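Local structure of alpha-galactosidase (Umbelopsis vinacea, 3A5V) at residues L5-Q10 with S297-A302; G172-A177 with S228-S233; V256-W261 with K282-N287; N303-W306 with Q312-S315; G316-A319 with Q323-I326. The protein probably hydrolyses terminal alpha-galactosyl groups from galactosides, acting as a tetrameric glycoside hydrolase of family 27. All coordinates share one frame; numbering follows the deposited sequence.

Overall arrangement
Contact 1 closes the longest loop of the five contacts, bringing 5-10, just before the first barrel strand, to 297-302, the link from helix 288-294 to the C-terminal sheet. Contacts 2 and 3 both fall within that loop, one after the other: contact 2 joins helix 173-176 to the turn after helix 217-227, and contact 3 pairs helices 251-263 and 279-285. Contact 2 also touches contact 1, through S233 and A231. Contacts 4 and 5 follow in series as two successive hairpins sharing strand 311-318, and F314 and I326 bond between them. I260 and T259 of contact 3 pack on these residues, tying the barrel to the sheet.

Contact 1: L5-Q10 with S297-A302; sequences LAITPQ and SSFSPA
The carbonyl of I7 and the methyl of T8 meet the ring of F299 from different directions. I7 O stands over one face, displaced toward the rim, only 3.1 Å from CE1 of F299. S297 O covers the opposite face from within the second loop, leaving the ring between two carbonyl oxygens. The apolar touches come from two branches. The I7 side chain runs beside that of F299 in the same sense, with its CG2 3.8 Å from F299 CZ. T8 reaches the edge, in the ring plane, where its CG2 is 3.6 Å from F299 CE1. In T8 this methyl sits anti to the carbonyl carbon (OG1 at chi1 56°), which presents carbon to the ring while OG1 bonds to Q295.

These loops flank the two ends of the TIM barrel sequence: 5-10 leads into strand 11-14, whereas the loop 297-302 connects helix 288-294 to the C-terminal beta domain. Here a flat aromatic suits the narrow place between loops, and F299 also packs on W236 and S233.

Polar satisfaction comes from outside the pair: I7 O accepts a hydrogen bond from S233 OG. The I7 side chain also borders a mannose of an attached glycan.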
# COMPACT_ATOMS: atom_id res chain seq x y z
N LEU A 5 -33.01 4.37 11.04
CA LEU A 5 -33.01 5.23 9.86
C LEU A 5 -32.36 4.55 8.67
O LEU A 5 -31.62 3.57 8.84
CB LEU A 5 -32.31 6.57 10.16
CG LEU A 5 -32.90 7.40 11.33
CD1 LEU A 5 -32.05 8.63 11.64
CD2 LEU A 5 -34.33 7.83 11.05
N ALA A 6 -32.63 5.06 7.47
CA ALA A 6 -32.09 4.47 6.22
C ALA A 6 -32.32 2.95 6.14
O ALA A 6 -31.42 2.18 5.72
CB ALA A 6 -30.59 4.83 6.03
N ILE A 7 -33.53 2.52 6.52
CA ILE A 7 -33.89 1.09 6.42
C ILE A 7 -33.80 0.66 4.95
O ILE A 7 -33.38 -0.46 4.64
CB ILE A 7 -35.34 0.84 6.95
CG1 ILE A 7 -35.50 1.34 8.40
CG2 ILE A 7 -35.74 -0.62 6.82
CD1 ILE A 7 -34.54 0.74 9.37
N THR A 8 -34.21 1.57 4.07
CA THR A 8 -33.90 1.53 2.65
C THR A 8 -32.97 2.74 2.41
O THR A 8 -32.87 3.62 3.28
CB THR A 8 -35.17 1.72 1.79
OG1 THR A 8 -35.81 2.94 2.16
CG2 THR A 8 -36.15 0.55 1.97
N PRO A 9 -32.27 2.78 1.26
CA PRO A 9 -31.42 3.94 1.01
C PRO A 9 -32.19 5.27 1.05
O PRO A 9 -33.33 5.33 0.56
CB PRO A 9 -30.86 3.69 -0.41
CG PRO A 9 -30.89 2.15 -0.55
CD PRO A 9 -32.16 1.76 0.20
N GLN A 10 -31.58 6.31 1.62
CA GLN A 10 -32.23 7.64 1.65
C GLN A 10 -32.38 8.24 0.24
O GLN A 10 -31.60 7.94 -0.66
CB GLN A 10 -31.47 8.62 2.57
CG GLN A 10 -30.03 8.99 2.11
CD GLN A 10 -28.92 8.09 2.69
OE1 GLN A 10 -29.11 6.89 2.93
NE2 GLN A 10 -27.74 8.67 2.89
N SER A 297 -37.46 -4.38 -0.49
CA SER A 297 -37.42 -4.92 0.88
C SER A 297 -36.35 -5.97 1.17
O SER A 297 -36.05 -6.24 2.34
CB SER A 297 -38.81 -5.44 1.29
OG SER A 297 -39.17 -6.54 0.47
N SER A 298 -35.76 -6.58 0.14
CA SER A 298 -34.64 -7.49 0.35
C SER A 298 -33.32 -6.77 0.61
O SER A 298 -32.34 -7.41 1.00
CB SER A 298 -34.49 -8.48 -0.81
OG SER A 298 -35.65 -9.29 -0.88
N PHE A 299 -33.26 -5.44 0.36
CA PHE A 299 -32.08 -4.63 0.75
C PHE A 299 -30.74 -5.10 0.20
O PHE A 299 -29.70 -4.89 0.84
CB PHE A 299 -31.95 -4.59 2.28
CG PHE A 299 -33.17 -4.14 2.98
CD1 PHE A 299 -33.85 -3.04 2.53
CD2 PHE A 299 -33.65 -4.81 4.05
CE1 PHE A 299 -34.97 -2.66 3.14
CE2 PHE A 299 -34.75 -4.41 4.64
CZ PHE A 299 -35.40 -3.33 4.19
N SER A 300 -30.75 -5.71 -0.99
CA SER A 300 -29.57 -6.34 -1.55
C SER A 300 -29.11 -5.60 -2.80
O SER A 300 -29.90 -5.46 -3.73
CB SER A 300 -29.92 -7.79 -1.91
OG SER A 300 -28.76 -8.52 -2.21
N PRO A 301 -27.85 -5.12 -2.84
CA PRO A 301 -27.34 -4.59 -4.11
C PRO A 301 -27.28 -5.67 -5.19
O PRO A 301 -27.05 -6.86 -4.88
CB PRO A 301 -25.90 -4.14 -3.77
CG PRO A 301 -25.89 -3.93 -2.30
CD PRO A 301 -26.85 -5.00 -1.76
N ALA A 302 -27.44 -5.28 -6.45
CA ALA A 302 -27.18 -6.21 -7.56
C ALA A 302 -25.67 -6.45 -7.64
O ALA A 302 -24.89 -5.53 -7.34
CB ALA A 302 -27.74 -5.65 -8.89

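Contact 2: G172-A177 with S228-S233; sequences GPWNFA and SQKARS
W174 and K230 face each other with CA atoms 5.9 Å apart, where the short helix 173-176 meets the 3-10 turn 228-230. G172, at the N-cap with phi 70°, is a natural glycine position, and its O accepts from both N175 N and F176 N.

K230 carries the contact with its aliphatic part. Its CB is 3.6 Å from W174 O and 3.8 Å from W174 CB, and the two side chains cross at a slant. A bend at chi2 (-63°) then steers the rest of the chain to N175, where CE comes within 3.6 Å of OD1. The charged end takes an indirect route: one water donates to N175 OD1 at 2.8 Å and accepts from K230 NZ at 3.0 Å. With K230 cut back to an alanine, that water would probably lose its lysine donor, and the missing methylenes from CG to CE would leave a gap beside W174 and N175. R232 stiffens the turn from within, its NH1 donating to Q229 O (2.9 Å) and A231 O (2.8 Å).

A second subunit lies close by: its L210 packs on K230, and its A200 O accepts from Q229 NE2. Lysine thus serves two chemistries, methylenes against backbone and tryptophan, and an ammonium joined to asparagine through solvent.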
# COMPACT_ATOMS: atom_id res chain seq x y z
N GLY A 172 -11.45 2.50 4.06
CA GLY A 172 -12.49 1.46 3.98
C GLY A 172 -13.67 1.61 4.93
O GLY A 172 -13.84 0.77 5.83
N PRO A 173 -14.51 2.65 4.73
CA PRO A 173 -15.68 2.85 5.60
C PRO A 173 -16.70 1.70 5.52
O PRO A 173 -17.42 1.49 6.48
CB PRO A 173 -16.30 4.15 5.09
CG PRO A 173 -15.82 4.26 3.62
CD PRO A 173 -14.43 3.67 3.66
N TRP A 174 -16.73 0.97 4.40
CA TRP A 174 -17.57 -0.25 4.27
C TRP A 174 -17.23 -1.31 5.33
O TRP A 174 -18.05 -2.19 5.62
CB TRP A 174 -17.49 -0.84 2.84
CG TRP A 174 -16.08 -0.91 2.33
CD1 TRP A 174 -15.15 -1.89 2.59
CD2 TRP A 174 -15.41 0.08 1.53
NE1 TRP A 174 -13.96 -1.58 1.97
CE2 TRP A 174 -14.09 -0.38 1.32
CE3 TRP A 174 -15.81 1.29 0.95
CZ2 TRP A 174 -13.16 0.34 0.54
CZ3 TRP A 174 -14.89 2.01 0.18
CH2 TRP A 174 -13.57 1.53 -0.01
N ASN A 175 -16.02 -1.24 5.89
CA ASN A 175 -15.61 -2.06 7.04
C ASN A 175 -15.83 -1.33 8.37
O ASN A 175 -16.46 -1.87 9.28
CB ASN A 175 -14.12 -2.48 6.94
CG ASN A 175 -13.79 -3.20 5.63
OD1 ASN A 175 -14.51 -4.12 5.20
ND2 ASN A 175 -12.68 -2.80 5.01
N PHE A 176 -15.29 -0.11 8.51
CA PHE A 176 -15.22 0.53 9.82
C PHE A 176 -16.47 1.30 10.25
O PHE A 176 -16.71 1.48 11.45
CB PHE A 176 -13.94 1.38 10.02
CG PHE A 176 -13.94 2.74 9.30
CD1 PHE A 176 -14.73 3.80 9.77
CD2 PHE A 176 -13.09 2.96 8.20
CE1 PHE A 176 -14.71 5.06 9.12
CE2 PHE A 176 -13.08 4.23 7.53
CZ PHE A 176 -13.90 5.27 8.00
N ALA A 177 -17.26 1.75 9.28
CA ALA A 177 -18.33 2.73 9.55
C ALA A 177 -19.72 2.09 9.62
O ALA A 177 -20.71 2.76 9.88
CB ALA A 177 -18.32 3.83 8.49
N SER A 228 -20.09 -3.55 -2.78
CA SER A 228 -21.53 -3.88 -2.68
C SER A 228 -21.78 -4.96 -1.65
O SER A 228 -22.77 -4.92 -0.91
CB SER A 228 -22.08 -4.36 -4.04
OG SER A 228 -22.20 -3.28 -4.96
N GLN A 229 -20.85 -5.92 -1.58
CA GLN A 229 -20.97 -7.04 -0.64
C GLN A 229 -21.16 -6.60 0.84
O GLN A 229 -21.62 -7.40 1.66
CB GLN A 229 -19.72 -7.95 -0.74
CG GLN A 229 -18.41 -7.21 -0.42
CD GLN A 229 -17.20 -8.13 -0.55
OE1 GLN A 229 -17.14 -9.17 0.09
NE2 GLN A 229 -16.23 -7.74 -1.37
N LYS A 230 -20.76 -5.37 1.18
CA LYS A 230 -20.78 -4.92 2.57
C LYS A 230 -22.08 -4.21 2.95
O LYS A 230 -22.34 -4.00 4.14
CB LYS A 230 -19.58 -3.99 2.89
CG LYS A 230 -18.18 -4.63 2.72
CD LYS A 230 -17.94 -5.79 3.66
CE LYS A 230 -16.60 -6.45 3.34
NZ LYS A 230 -16.30 -7.53 4.31
N ALA A 231 -22.87 -3.84 1.95
CA ALA A 231 -24.07 -3.01 2.14
C ALA A 231 -25.16 -3.80 2.85
O ALA A 231 -25.34 -4.98 2.55
CB ALA A 231 -24.59 -2.53 0.79
N ARG A 232 -25.89 -3.15 3.74
CA ARG A 232 -26.98 -3.79 4.50
C ARG A 232 -28.06 -2.73 4.78
O ARG A 232 -27.78 -1.54 4.74
CB ARG A 232 -26.49 -4.30 5.88
CG ARG A 232 -25.33 -5.32 5.87
CD ARG A 232 -25.77 -6.73 5.45
NE ARG A 232 -24.63 -7.65 5.48
CZ ARG A 232 -23.79 -7.87 4.45
NH1 ARG A 232 -23.98 -7.29 3.26
NH2 ARG A 232 -22.77 -8.71 4.60
N SER A 233 -29.27 -3.18 5.12
CA SER A 233 -30.30 -2.26 5.60
C SER A 233 -29.69 -1.39 6.70
O SER A 233 -29.03 -1.91 7.62
CB SER A 233 -31.52 -3.02 6.15
OG SER A 233 -32.54 -2.11 6.56
O HOH W 1 -15.64 -6.11 6.85

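Contact 3: V256-W261 with K282-N287; sequences VHYTIW and KEIIMN
Y258 reaches from helix 251-263 to the last turn of helix 279-285, and nearly everything in the contact gathers round its ring. I284 O stands 3.5 Å above the ring plane, over its centre. On the same residue the CG2 methyl packs against the root of the tyrosine, 3.5 Å from Y258 CB, as the two side chains run alongside one another in opposing senses. I285 adds its own CG2, 4.0 Å from Y258 CE2. Beta-branched isoleucines suit these places because each offers a methyl close to the backbone; the I285 side chain also rests on L40 of helix 40-43.

Torsions set this up. Y258 has CG anti to the backbone N (chi1 -168°), which swings the ring out from its helix to the other one. In I285, CG1 takes the crowded position between N and carbonyl carbon (chi1 72°), which leaves CG2 near the ring.

The phenol is held by a second shell: Y45 OH hydrogen-bonds both Y258 OH and I285 O, joining the end of the ring to the helix beneath it. Just past that helix, N287 is the N-cap of helix 288-294. Its OD1 bonds to V290 N, and its ND2 to L363 O of the C-terminal domain.

Both helices belong to the outer layer of the TIM barrel. H257, I260 and W261 face helix 217-227, and V256 and T259 touch strand 384-390 of the C-terminal sheet.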
# COMPACT_ATOMS: atom_id res chain seq x y z
N VAL A 256 -28.13 5.12 -17.51
CA VAL A 256 -27.17 4.17 -16.97
C VAL A 256 -26.77 4.53 -15.54
O VAL A 256 -26.79 3.70 -14.63
CB VAL A 256 -25.91 4.08 -17.88
CG1 VAL A 256 -24.83 3.13 -17.25
CG2 VAL A 256 -26.31 3.57 -19.19
N HIS A 257 -26.41 5.79 -15.37
CA HIS A 257 -26.02 6.39 -14.10
C HIS A 257 -27.11 6.14 -13.05
O HIS A 257 -26.85 5.51 -12.01
CB HIS A 257 -25.75 7.88 -14.40
CG HIS A 257 -25.58 8.78 -13.21
ND1 HIS A 257 -24.83 8.44 -12.10
CD2 HIS A 257 -25.99 10.06 -13.02
CE1 HIS A 257 -24.82 9.46 -11.26
NE2 HIS A 257 -25.51 10.46 -11.79
N TYR A 258 -28.35 6.53 -13.36
CA TYR A 258 -29.45 6.34 -12.41
C TYR A 258 -29.71 4.85 -12.10
O TYR A 258 -29.91 4.47 -10.94
CB TYR A 258 -30.73 7.02 -12.95
CG TYR A 258 -31.83 7.13 -11.92
CD1 TYR A 258 -32.70 6.06 -11.69
CD2 TYR A 258 -32.00 8.29 -11.16
CE1 TYR A 258 -33.71 6.12 -10.74
CE2 TYR A 258 -33.02 8.38 -10.20
CZ TYR A 258 -33.87 7.28 -10.00
OH TYR A 258 -34.90 7.33 -9.07
N THR A 259 -29.74 4.03 -13.14
CA THR A 259 -30.00 2.58 -13.00
C THR A 259 -29.02 1.90 -12.04
O THR A 259 -29.43 1.13 -11.16
CB THR A 259 -29.91 1.88 -14.38
OG1 THR A 259 -30.90 2.43 -15.27
CG2 THR A 259 -30.08 0.34 -14.24
N ILE A 260 -27.73 2.15 -12.24
CA ILE A 260 -26.71 1.49 -11.44
C ILE A 260 -26.73 2.01 -10.00
O ILE A 260 -26.64 1.22 -9.08
CB ILE A 260 -25.28 1.59 -12.08
CG1 ILE A 260 -25.25 0.91 -13.47
CG2 ILE A 260 -24.20 0.97 -11.17
CD1 ILE A 260 -25.57 -0.62 -13.46
N TRP A 261 -26.84 3.32 -9.81
CA TRP A 261 -27.00 3.89 -8.46
C TRP A 261 -28.23 3.26 -7.76
O TRP A 261 -28.16 2.86 -6.59
CB TRP A 261 -27.21 5.40 -8.55
CG TRP A 261 -25.93 6.28 -8.52
CD1 TRP A 261 -25.73 7.35 -7.69
CD2 TRP A 261 -24.74 6.18 -9.33
NE1 TRP A 261 -24.51 7.92 -7.92
CE2 TRP A 261 -23.87 7.23 -8.92
CE3 TRP A 261 -24.31 5.30 -10.35
CZ2 TRP A 261 -22.59 7.43 -9.49
CZ3 TRP A 261 -23.02 5.50 -10.92
CH2 TRP A 261 -22.19 6.56 -10.48
N LYS A 282 -37.60 14.01 -16.00
CA LYS A 282 -38.68 13.32 -15.28
C LYS A 282 -38.71 11.84 -15.65
O LYS A 282 -38.92 10.99 -14.80
CB LYS A 282 -40.05 13.94 -15.60
CG LYS A 282 -40.27 15.35 -15.07
CD LYS A 282 -41.67 15.88 -15.49
CE LYS A 282 -41.92 17.27 -14.91
NZ LYS A 282 -43.19 17.91 -15.44
N GLU A 283 -38.50 11.54 -16.93
CA GLU A 283 -38.47 10.15 -17.40
C GLU A 283 -37.46 9.30 -16.62
O GLU A 283 -37.72 8.13 -16.30
CB GLU A 283 -38.15 10.11 -18.91
CG GLU A 283 -38.21 8.72 -19.52
CD GLU A 283 -37.93 8.70 -21.02
OE1 GLU A 283 -38.08 9.76 -21.70
OE2 GLU A 283 -37.54 7.62 -21.52
N ILE A 284 -36.31 9.90 -16.30
CA ILE A 284 -35.24 9.19 -15.56
C ILE A 284 -35.46 9.15 -14.03
O ILE A 284 -35.24 8.11 -13.38
CB ILE A 284 -33.82 9.78 -15.89
CG1 ILE A 284 -33.53 9.78 -17.41
CG2 ILE A 284 -32.70 9.04 -15.08
CD1 ILE A 284 -33.59 8.38 -18.11
N ILE A 285 -35.89 10.26 -13.45
CA ILE A 285 -35.93 10.33 -11.98
C ILE A 285 -37.31 10.06 -11.36
O ILE A 285 -37.44 10.00 -10.13
CB ILE A 285 -35.32 11.65 -11.43
CG1 ILE A 285 -36.23 12.86 -11.71
CG2 ILE A 285 -33.85 11.84 -11.97
CD1 ILE A 285 -35.75 14.19 -11.09
N MET A 286 -38.35 9.93 -12.19
CA MET A 286 -39.70 9.75 -11.64
C MET A 286 -40.35 8.44 -12.03
O MET A 286 -41.58 8.35 -12.12
CB MET A 286 -40.62 10.93 -12.02
CG MET A 286 -40.11 12.31 -11.57
SD MET A 286 -41.38 13.56 -11.93
CE MET A 286 -40.60 15.06 -11.32
N ASN A 287 -39.53 7.43 -12.28
CA ASN A 287 -40.06 6.13 -12.67
C ASN A 287 -40.22 5.28 -11.41
O ASN A 287 -39.23 4.82 -10.84
CB ASN A 287 -39.13 5.46 -13.70
CG ASN A 287 -39.65 4.11 -14.20
OD1 ASN A 287 -40.15 3.30 -13.41
ND2 ASN A 287 -39.52 3.86 -15.50

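Contact 4: N303-W306 with Q312-S315; sequences NRIW and QLFS
N303 and S315 exchange two backbone hydrogen bonds, N303 N to S315 O at 2.8 Å and S315 N to N303 O at 2.9 Å, in the antiparallel hairpin 303-308/311-318 at one edge of the C-terminal sheet. Further along, L313 faces two residues: its O accepts from I305 N (2.7 Å) and its N donates to W306 O. This is a beta bulge, with I305 turned to helical angles. In the conformer described, one of two modelled for R304, NH1 donates to Q312 OE1 at 2.8 Å, bent (137°) and from above the carbonyl plane, and also bonds to N222.

Packing splits between the faces. Arginine suits its place by offering carbon as well as charge: R304 CB lies over the F314 ring, a CH-pi contact. On the other face W306 CG lies between its backbone N and carbonyl carbon (chi1 50°), which brings the broad indole face over L313 CB, 3.6 Å from the six-membered ring's centroid. A serine in place of W306 would probably leave L313 CB and CD2 without their aromatic cover. Beside them I305 CG1 packs on S315 CB, and I305 O bonds to R196 of a second subunit.

One water donates to both S315 O and N303 OD1, 3.0 Å from the latter.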
# COMPACT_ATOMS: atom_id res chain seq x y z
N ASN A 303 -25.26 -7.66 -8.03
CA ASN A 303 -23.85 -8.02 -8.18
C ASN A 303 -23.41 -7.97 -9.64
O ASN A 303 -24.20 -8.31 -10.51
CB ASN A 303 -23.59 -9.45 -7.64
CG ASN A 303 -24.02 -9.61 -6.19
OD1 ASN A 303 -24.85 -10.47 -5.85
ND2 ASN A 303 -23.49 -8.76 -5.35
N ARG A 304 -22.15 -7.58 -9.91
CA ARG A 304 -21.64 -7.65 -11.28
C ARG A 304 -21.17 -9.09 -11.58
O ARG A 304 -20.20 -9.58 -11.00
CB ARG A 304 -20.52 -6.62 -11.54
CG ARG A 304 -20.06 -6.58 -13.01
CD ARG A 304 -19.33 -5.28 -13.36
NE ARG A 304 -17.92 -5.28 -12.96
CZ ARG A 304 -17.13 -4.19 -12.99
NH1 ARG A 304 -17.61 -3.00 -13.36
NH2 ARG A 304 -15.87 -4.29 -12.61
N ILE A 305 -21.88 -9.76 -12.48
CA ILE A 305 -21.68 -11.18 -12.78
C ILE A 305 -20.50 -11.39 -13.73
O ILE A 305 -19.69 -12.29 -13.52
CB ILE A 305 -22.97 -11.80 -13.39
CG1 ILE A 305 -24.15 -11.61 -12.42
CG2 ILE A 305 -22.78 -13.30 -13.74
CD1 ILE A 305 -23.85 -12.08 -10.97
N TRP A 306 -20.39 -10.54 -14.74
CA TRP A 306 -19.23 -10.56 -15.63
C TRP A 306 -18.94 -9.23 -16.30
O TRP A 306 -19.80 -8.33 -16.33
CB TRP A 306 -19.30 -11.68 -16.70
CG TRP A 306 -20.58 -11.82 -17.53
CD1 TRP A 306 -21.44 -12.88 -17.49
CD2 TRP A 306 -21.07 -10.95 -18.58
NE1 TRP A 306 -22.44 -12.73 -18.42
CE2 TRP A 306 -22.25 -11.54 -19.09
CE3 TRP A 306 -20.64 -9.72 -19.12
CZ2 TRP A 306 -23.00 -10.96 -20.13
CZ3 TRP A 306 -21.39 -9.14 -20.15
CH2 TRP A 306 -22.57 -9.76 -20.64
N GLN A 312 -21.10 -5.37 -19.50
CA GLN A 312 -21.21 -5.84 -18.10
C GLN A 312 -22.62 -6.38 -17.83
O GLN A 312 -23.59 -5.86 -18.39
CB GLN A 312 -20.87 -4.71 -17.12
CG GLN A 312 -19.54 -4.00 -17.46
CD GLN A 312 -19.11 -2.99 -16.42
OE1 GLN A 312 -19.64 -2.93 -15.31
NE2 GLN A 312 -18.10 -2.20 -16.78
N LEU A 313 -22.70 -7.42 -17.01
CA LEU A 313 -23.98 -7.98 -16.56
C LEU A 313 -24.10 -7.82 -15.04
O LEU A 313 -23.16 -8.18 -14.31
CB LEU A 313 -24.07 -9.48 -16.91
CG LEU A 313 -25.28 -10.25 -16.36
CD1 LEU A 313 -26.57 -9.72 -16.98
CD2 LEU A 313 -25.16 -11.77 -16.57
N PHE A 314 -25.23 -7.31 -14.58
CA PHE A 314 -25.55 -7.25 -13.15
C PHE A 314 -26.79 -8.08 -12.86
O PHE A 314 -27.72 -8.15 -13.69
CB PHE A 314 -25.81 -5.81 -12.69
CG PHE A 314 -24.59 -4.90 -12.75
CD1 PHE A 314 -24.16 -4.37 -13.98
CD2 PHE A 314 -23.91 -4.55 -11.59
CE1 PHE A 314 -23.03 -3.52 -14.03
CE2 PHE A 314 -22.80 -3.71 -11.63
CZ PHE A 314 -22.36 -3.19 -12.86
N SER A 315 -26.82 -8.69 -11.68
CA SER A 315 -27.94 -9.52 -11.26
C SER A 315 -28.08 -9.45 -9.75
O SER A 315 -27.08 -9.60 -9.03
CB SER A 315 -27.69 -10.97 -11.69
OG SER A 315 -28.71 -11.82 -11.21
O HOH W 2 -26.34 -12.03 -7.92

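Contact 5: G316-A319 with Q323-I326; sequences GNLA and QVVI
G316 and V324 form an antiparallel hydrogen-bonded pair, and N317 and Q323 the non-hydrogen-bonded pair next to it. The hairpin 311-318/322-329 is part of the C-terminal antiparallel sheet of the beta-sandwich domain, and its strands run at 141° here. G316 N donates to V324 O at 2.9 Å. In return V324 N donates to G316 O at 2.8 Å.

G316 has no side chain, so V324 CG1 lies beside bare backbone; a CB there would come 3.6 Å from CG1, close but not a clash. On the face of N317 the Q323 amide folds back over the glycine carbonyl, with CD 3.1 Å from G316 O. A bend at chi2 (78°) makes this return possible. N317 is modelled in two positions; in the one described its amide stands at right angles to that of Q323, and ND2 is 3.1 Å from Q323 OE1. Q323 NE2 also bonds to S315 OG.

L318 brings the apolar part: CD1 lies 3.7 Å from V324 CB, on the side where V324 also meets L387 of strand 384-390. A leucine is long enough to reach V324 across the strands; its side chain comes within about 4 Å of a bound polyether, probably from the crystallisation liquor.

One water makes a weak, tentative bond to N317 OD1 in that same conformer, and more firmly accepts from Q323 NE2 at 2.9 Å.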
# COMPACT_ATOMS: atom_id res chain seq x y z
N GLY A 316 -29.31 -9.26 -9.26
CA GLY A 316 -29.56 -9.22 -7.83
C GLY A 316 -30.95 -9.67 -7.43
O GLY A 316 -31.87 -9.58 -8.21
N ASN A 317 -31.10 -10.16 -6.21
CA ASN A 317 -32.44 -10.51 -5.72
C ASN A 317 -33.29 -9.31 -5.34
O ASN A 317 -32.78 -8.31 -4.79
CB ASN A 317 -32.33 -11.37 -4.45
CG ASN A 317 -31.45 -12.58 -4.64
OD1 ASN A 317 -30.32 -12.60 -4.16
ND2 ASN A 317 -31.95 -13.58 -5.34
N LEU A 318 -34.58 -9.47 -5.61
CA LEU A 318 -35.63 -8.56 -5.17
C LEU A 318 -36.66 -9.37 -4.36
O LEU A 318 -36.52 -10.59 -4.23
CB LEU A 318 -36.29 -7.88 -6.37
CG LEU A 318 -35.42 -7.02 -7.31
CD1 LEU A 318 -36.23 -6.59 -8.53
CD2 LEU A 318 -34.82 -5.82 -6.58
N ALA A 319 -37.66 -8.69 -3.81
CA ALA A 319 -38.63 -9.34 -2.91
C ALA A 319 -39.45 -10.41 -3.65
O ALA A 319 -39.55 -10.38 -4.89
CB ALA A 319 -39.57 -8.28 -2.30
N GLN A 323 -36.05 -11.09 -9.49
CA GLN A 323 -34.62 -10.79 -9.74
C GLN A 323 -34.51 -9.54 -10.56
O GLN A 323 -35.27 -9.35 -11.52
CB GLN A 323 -33.95 -11.94 -10.51
CG GLN A 323 -32.39 -11.99 -10.45
CD GLN A 323 -31.87 -12.55 -9.12
OE1 GLN A 323 -32.64 -12.98 -8.27
NE2 GLN A 323 -30.55 -12.53 -8.95
N VAL A 324 -33.54 -8.69 -10.23
CA VAL A 324 -33.22 -7.57 -11.12
C VAL A 324 -32.03 -7.99 -11.98
O VAL A 324 -31.10 -8.63 -11.49
CB VAL A 324 -32.98 -6.22 -10.36
CG1 VAL A 324 -31.72 -6.28 -9.48
CG2 VAL A 324 -32.87 -5.04 -11.36
N VAL A 325 -32.10 -7.68 -13.27
CA VAL A 325 -31.02 -7.98 -14.21
C VAL A 325 -30.74 -6.74 -15.04
O VAL A 325 -31.66 -6.11 -15.56
CB VAL A 325 -31.35 -9.21 -15.12
CG1 VAL A 325 -30.26 -9.43 -16.19
CG2 VAL A 325 -31.47 -10.48 -14.25
N ILE A 326 -29.46 -6.38 -15.13
CA ILE A 326 -29.05 -5.22 -15.93
C ILE A 326 -28.00 -5.59 -16.96
O ILE A 326 -26.92 -6.11 -16.61
CB ILE A 326 -28.49 -4.06 -15.06
CG1 ILE A 326 -29.50 -3.69 -13.96
CG2 ILE A 326 -28.15 -2.84 -15.93
CD1 ILE A 326 -28.87 -3.19 -12.70
O HOH W 3 -29.10 -13.50 -6.65